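Local coordinates for protein second substrate binding domain of putative amino acid ABC transporter (Streptococcus pneumoniae, PDB 4OEN) that probably captures an amino acid outside the cell and hands it to the membrane part of an ABC importer, at residues A[105-110]-A[131-136]; A[113-118]-A[156-161]. One frame throughout, in Å; residues are numbered along the deposited sequence. Where two conformers were deposited one is given.

Contact 1: A[105-110]-A[131-136]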
loop_
_atom_site.group_PDB
_atom_site.type_symbol
_atom_site.label_atom_id
_atom_site.label_comp_id
_atom_site.label_asym_id
_atom_site.label_seq_id
_atom_site.Cartn_x
_atom_site.Cartn_y
_atom_site.Cartn_z
ATOM N N GLU A 105 -7.073 19.266 14.767
ATOM C CA GLU A 105 -7.678 20.124 15.786
ATOM C C GLU A 105 -9.204 20.138 15.665
ATOM O O GLU A 105 -9.912 20.246 16.671
ATOM C CB GLU A 105 -7.134 21.555 15.679
ATOM C CG GLU A 105 -5.700 21.733 16.180
ATOM C CD GLU A 105 -4.644 21.344 15.154
ATOM O OE1 GLU A 105 -5.004 20.986 14.009
ATOM O OE2 GLU A 105 -3.442 21.397 15.500
ATOM N N ASP A 106 -9.714 20.017 14.437
ATOM C CA ASP A 106 -11.166 19.995 14.223
ATOM C C ASP A 106 -11.827 18.756 14.829
ATOM O O ASP A 106 -13.051 18.708 14.981
ATOM C CB ASP A 106 -11.495 20.060 12.731
ATOM C CG ASP A 106 -11.271 21.441 12.137
ATOM O OD1 ASP A 106 -11.154 22.420 12.906
ATOM O OD2 ASP A 106 -11.234 21.549 10.888
ATOM N N LEU A 107 -11.015 17.764 15.169
ATOM C CA LEU A 107 -11.525 16.516 15.709
ATOM C C LEU A 107 -11.786 16.586 17.204
ATOM O O LEU A 107 -12.234 15.602 17.786
ATOM C CB LEU A 107 -10.546 15.366 15.427
ATOM C CG LEU A 107 -10.401 14.995 13.952
ATOM C CD1 LEU A 107 -9.263 13.990 13.820
ATOM C CD2 LEU A 107 -11.722 14.412 13.472
ATOM N N LYS A 108 -11.489 17.718 17.839
ATOM C CA LYS A 108 -11.690 17.813 19.284
ATOM C C LYS A 108 -13.139 17.488 19.640
ATOM O O LYS A 108 -14.066 18.111 19.122
ATOM C CB LYS A 108 -11.315 19.206 19.794
ATOM C CG LYS A 108 -11.236 19.327 21.315
ATOM C CD LYS A 108 -10.775 20.725 21.713
ATOM C CE LYS A 108 -10.676 20.858 23.220
ATOM N NZ LYS A 108 -11.986 20.572 23.864
ATOM N N GLY A 109 -13.330 16.481 20.486
ATOM C CA GLY A 109 -14.661 16.093 20.917
ATOM C C GLY A 109 -15.384 15.172 19.950
ATOM O O GLY A 109 -16.431 14.628 20.286
ATOM N N LYS A 110 -14.836 15.021 18.743
ATOM C CA LYS A 110 -15.396 14.139 17.727
ATOM C C LYS A 110 -14.968 12.693 17.963
ATOM O O LYS A 110 -14.107 12.406 18.799
ATOM C CB LYS A 110 -14.938 14.562 16.324
ATOM C CG LYS A 110 -15.177 15.999 15.963
ATOM C CD LYS A 110 -16.639 16.291 15.833
ATOM C CE LYS A 110 -16.879 17.704 15.293
ATOM N NZ LYS A 110 -18.327 18.017 15.398
ATOM N N TYR A 131 -5.092 15.942 20.550
ATOM C CA TYR A 131 -6.209 16.502 19.790
ATOM C C TYR A 131 -7.585 16.349 20.429
ATOM O O TYR A 131 -8.507 17.085 20.083
ATOM C CB TYR A 131 -6.217 15.907 18.381
ATOM C CG TYR A 131 -4.979 16.290 17.610
ATOM C CD1 TYR A 131 -4.712 17.627 17.308
ATOM C CD2 TYR A 131 -4.076 15.328 17.186
ATOM C CE1 TYR A 131 -3.579 17.979 16.608
ATOM C CE2 TYR A 131 -2.944 15.673 16.483
ATOM C CZ TYR A 131 -2.703 16.999 16.193
ATOM O OH TYR A 131 -1.566 17.328 15.487
ATOM N N GLY A 132 -7.730 15.414 21.364
ATOM C CA GLY A 132 -8.936 15.344 22.174
ATOM C C GLY A 132 -10.154 14.702 21.527
ATOM O O GLY A 132 -11.293 15.026 21.891
ATOM N N TYR A 133 -9.924 13.807 20.566
ATOM C CA TYR A 133 -11.002 13.038 19.957
ATOM C C TYR A 133 -11.231 11.761 20.740
ATOM O O TYR A 133 -10.386 11.352 21.538
ATOM C CB TYR A 133 -10.701 12.704 18.484
ATOM C CG TYR A 133 -9.291 12.208 18.243
ATOM C CD1 TYR A 133 -8.905 10.915 18.610
ATOM C CD2 TYR A 133 -8.341 13.039 17.672
ATOM C CE1 TYR A 133 -7.617 10.478 18.407
ATOM C CE2 TYR A 133 -7.043 12.607 17.459
ATOM C CZ TYR A 133 -6.687 11.325 17.831
ATOM O OH TYR A 133 -5.393 10.908 17.624
ATOM N N LYS A 134 -12.397 11.163 20.535
ATOM C CA LYS A 134 -12.655 9.794 20.980
ATOM C C LYS A 134 -12.295 8.832 19.859
ATOM O O LYS A 134 -12.310 9.197 18.683
ATOM C CB LYS A 134 -14.122 9.621 21.369
ATOM C CG LYS A 134 -14.578 10.473 22.542
ATOM C CD LYS A 134 -16.081 10.340 22.745
ATOM C CE LYS A 134 -16.541 11.030 24.024
ATOM N NZ LYS A 134 -16.103 12.451 24.079
ATOM N N ILE A 135 -11.963 7.601 20.225
ATOM C CA ILE A 135 -11.647 6.572 19.245
ATOM C C ILE A 135 -12.670 5.458 19.373
ATOM O O ILE A 135 -12.958 4.995 20.481
ATOM C CB ILE A 135 -10.236 5.993 19.452
ATOM C CG1 ILE A 135 -9.178 7.074 19.288
ATOM C CG2 ILE A 135 -9.973 4.836 18.477
ATOM C CD1 ILE A 135 -7.758 6.578 19.611
ATOM N N LYS A 136 -13.243 5.053 18.248
ATOM C CA LYS A 136 -14.075 3.860 18.206
ATOM C C LYS A 136 -13.338 2.817 17.382
ATOM O O LYS A 136 -12.949 3.051 16.240
ATOM C CB LYS A 136 -15.459 4.151 17.627
ATOM C CG LYS A 136 -16.356 2.923 17.584
ATOM C CD LYS A 136 -17.792 3.288 17.259
ATOM C CE LYS A 136 -18.668 2.045 17.181
ATOM N NZ LYS A 136 -18.600 1.233 18.434
HETATM O O HOH W 1 -1.461 19.768 14.616
HETATM O O HOH W 2 -16.980 14.837 22.998
#
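The carboxylate of E105 meets the ring of Y131 at its edge, OE2 lying in the ring plane 3.6 Å from CE1, with the two flat groups 81° apart. A bend at chi2 (82°) folds the glutamate chain back to this edge, and one water bridges the polar ends, donating to E105 OE2 and hydrogen-bonded to Y131 OH. The second tyrosine is approached differently: CB of L107 comes at the Y133 ring obliquely, 3.9 Å from CD2, while the Y133 hydroxyl bonds to the carbonyl of L124. L107 to K110 form a type II beta turn that leads into strand 111-115 of the type II periplasmic binding protein fold, and G132, with positive phi, ends helix 128-131 beside it. G109 N donates to G132 O (2.9 Å) from well above the carbonyl plane, whereas K134 N reaches K110 O (2.7 Å) nearly along the C=O axis, starting the parallel pairing of strands 111-115 and 134-138. K108 CA makes a CA-H...O contact with Y131 O (3.4 Å), CB close by, while its ammonium end leads away. Beside the turn a water accepts from K134 NZ and donates to G109 O.

Contact 2: A[113-118]-A[156-161]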
loop_
_atom_site.group_PDB
_atom_site.type_symbol
_atom_site.label_atom_id
_atom_site.label_comp_id
_atom_site.label_asym_id
_atom_site.label_seq_id
_atom_site.Cartn_x
_atom_site.Cartn_y
_atom_site.Cartn_z
ATOM N N GLY A 113 -13.144 6.549 13.906
ATOM C CA GLY A 113 -13.054 5.102 13.775
ATOM C C GLY A 113 -11.692 4.616 13.305
ATOM O O GLY A 113 -10.988 5.305 12.559
ATOM N N VAL A 114 -11.319 3.415 13.742
ATOM C CA VAL A 114 -10.056 2.828 13.322
ATOM C C VAL A 114 -10.129 1.308 13.439
ATOM O O VAL A 114 -10.914 0.785 14.232
ATOM C CB VAL A 114 -8.878 3.387 14.147
ATOM C CG1 VAL A 114 -8.833 2.793 15.551
ATOM C CG2 VAL A 114 -7.546 3.189 13.414
ATOM N N LYS A 115 -9.348 0.612 12.619
ATOM C CA LYS A 115 -9.321 -0.855 12.696
ATOM C C LYS A 115 -8.311 -1.302 13.741
ATOM O O LYS A 115 -7.192 -0.776 13.818
ATOM C CB LYS A 115 -8.987 -1.468 11.336
ATOM C CG LYS A 115 -10.086 -1.249 10.313
ATOM C CD LYS A 115 -9.564 -1.350 8.879
ATOM C CE LYS A 115 -8.947 -2.684 8.563
ATOM N NZ LYS A 115 -8.487 -2.730 7.136
ATOM N N ASN A 116 -8.725 -2.254 14.561
ATOM C CA ASN A 116 -7.853 -2.757 15.611
ATOM C C ASN A 116 -6.601 -3.420 15.048
ATOM O O ASN A 116 -6.673 -4.155 14.060
ATOM C CB ASN A 116 -8.602 -3.758 16.471
ATOM C CG ASN A 116 -7.818 -4.148 17.691
ATOM O OD1 ASN A 116 -7.374 -3.281 18.439
ATOM N ND2 ASN A 116 -7.619 -5.447 17.890
ATOM N N GLY A 117 -5.464 -3.179 15.697
ATOM C CA GLY A 117 -4.214 -3.834 15.342
ATOM C C GLY A 117 -3.444 -3.203 14.196
ATOM O O GLY A 117 -2.521 -3.810 13.647
ATOM N N THR A 118 -3.811 -1.977 13.829
ATOM C CA THR A 118 -3.238 -1.339 12.653
ATOM C C THR A 118 -2.336 -0.174 13.007
ATOM O O THR A 118 -2.406 0.372 14.116
ATOM C CB THR A 118 -4.332 -0.818 11.721
ATOM O OG1 THR A 118 -5.066 0.213 12.401
ATOM C CG2 THR A 118 -5.276 -1.938 11.339
ATOM N N VAL A 156 -12.575 8.443 9.888
ATOM C CA VAL A 156 -11.791 7.227 10.064
ATOM C C VAL A 156 -10.322 7.544 9.856
ATOM O O VAL A 156 -9.967 8.558 9.249
ATOM C CB VAL A 156 -12.177 6.110 9.066
ATOM C CG1 VAL A 156 -13.654 5.782 9.159
ATOM C CG2 VAL A 156 -11.805 6.527 7.627
ATOM N N MET A 157 -9.468 6.684 10.380
ATOM C CA MET A 157 -8.043 6.699 10.057
ATOM C C MET A 157 -7.717 5.363 9.391
ATOM O O MET A 157 -8.031 4.323 9.959
ATOM C CB MET A 157 -7.199 6.899 11.319
ATOM C CG MET A 157 -5.802 7.428 11.071
ATOM S SD MET A 157 -5.808 9.220 10.919
ATOM C CE MET A 157 -4.142 9.542 10.329
ATOM N N ASP A 158 -7.093 5.382 8.215
ATOM C CA ASP A 158 -6.831 4.134 7.481
ATOM C C ASP A 158 -5.580 4.260 6.629
ATOM O O ASP A 158 -4.995 5.331 6.517
ATOM C CB ASP A 158 -8.038 3.791 6.592
ATOM C CG ASP A 158 -8.201 2.292 6.296
ATOM O OD1 ASP A 158 -7.311 1.439 6.571
ATOM O OD2 ASP A 158 -9.273 1.961 5.747
ATOM N N ASP A 159 -5.191 3.158 6.004
ATOM C CA ASP A 159 -4.066 3.164 5.088
ATOM C C ASP A 159 -4.389 4.035 3.882
ATOM O O ASP A 159 -5.442 3.862 3.244
ATOM C CB ASP A 159 -3.750 1.744 4.617
ATOM C CG ASP A 159 -3.250 0.868 5.733
ATOM O OD1 ASP A 159 -2.283 1.285 6.397
ATOM O OD2 ASP A 159 -3.817 -0.229 5.946
ATOM N N GLU A 160 -3.471 4.935 3.552
ATOM C CA GLU A 160 -3.695 5.842 2.437
ATOM C C GLU A 160 -3.934 5.137 1.083
ATOM O O GLU A 160 -4.866 5.498 0.382
ATOM C CB GLU A 160 -2.548 6.851 2.304
ATOM C CG GLU A 160 -2.673 7.673 1.032
ATOM C CD GLU A 160 -1.764 8.874 0.992
ATOM O OE1 GLU A 160 -1.340 9.371 2.066
ATOM O OE2 GLU A 160 -1.484 9.343 -0.140
ATOM N N PRO A 161 -3.131 4.109 0.719
ATOM C CA PRO A 161 -3.435 3.534 -0.602
ATOM C C PRO A 161 -4.803 2.852 -0.666
ATOM O O PRO A 161 -5.426 2.808 -1.722
ATOM C CB PRO A 161 -2.301 2.523 -0.813
ATOM C CG PRO A 161 -1.730 2.264 0.546
ATOM C CD PRO A 161 -1.913 3.532 1.313
HETATM O O HOH W 3 -8.041 1.694 10.302
HETATM O O HOH W 4 -6.541 -0.960 5.335
HETATM O O HOH W 5 -9.958 -0.603 5.550
#
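G113 and V156 form a parallel bridge, their CA atoms 4.5 Å apart, and one direct backbone hydrogen bond joins the two segments: M157 N to G113 O, 3.0 Å and nearly in line with the carbonyl. The same oxygen also receives a CA-H...O contact from V156. Beyond this the strands diverge, their segment axes lying at 32°, and a water takes over the pairing by accepting from K115 N and donating to M157 O (2.7 Å).

The apolar contact is slight. V114 turns CG2 anti to its own N, which lays this methyl 3.7 Å from M157 O and more loosely against M157 CB.

The charged groups are linked by water. K115 NZ stays 4.4 Å from D158 OD1, too far for a salt bridge, and two waters span the distance. One accepts from NZ and donates to D158 OD2; the other, held weakly by NZ, donates to D158 OD1 and D159 OD2. D158 is further fixed by the hydroxyl of Y145 on OD2 and by a weak bond from D159 N to OD1. The nearby ammonium would be expected to favour the charged form of both carboxylates.

T118 closes the type II turn from K115, its OG1 donating to K115 O (2.7 Å), and as N-cap of helix 119-126 the same atom receives Q121 N.

In this alpha/beta lobe of the periplasmic binding protein fold, strand 111-115 runs between 134-138 and 155-159. Helix 119-126 packs on V114 and M157, helix 141-150 on K115, V156 and D158, and strand 87-96 pairs antiparallel with 155-159 along its other edge.

Both contacts border the same sheet: contact 1 joins the turn just before strand 111-115 to the start of 134-138, contact 2 joins 111-115 itself to 155-159. They meet directly, K136 O lying 3.0 Å from V114 N, a probable hydrogen bond, and I135 CG2 packing on V114 CG1. Contact 1 is largely at the surface, its centre about 26 Å from the centre of the chain, and joins a turn to a helix end and the strand that follows through two backbone bonds and contacts to two tyrosine rings. Contact 2, its centre about 12 Å from the chain's centre, is buried; it has a single direct strand bond, and waters rather than direct pairing connect its lysine with two aspartates.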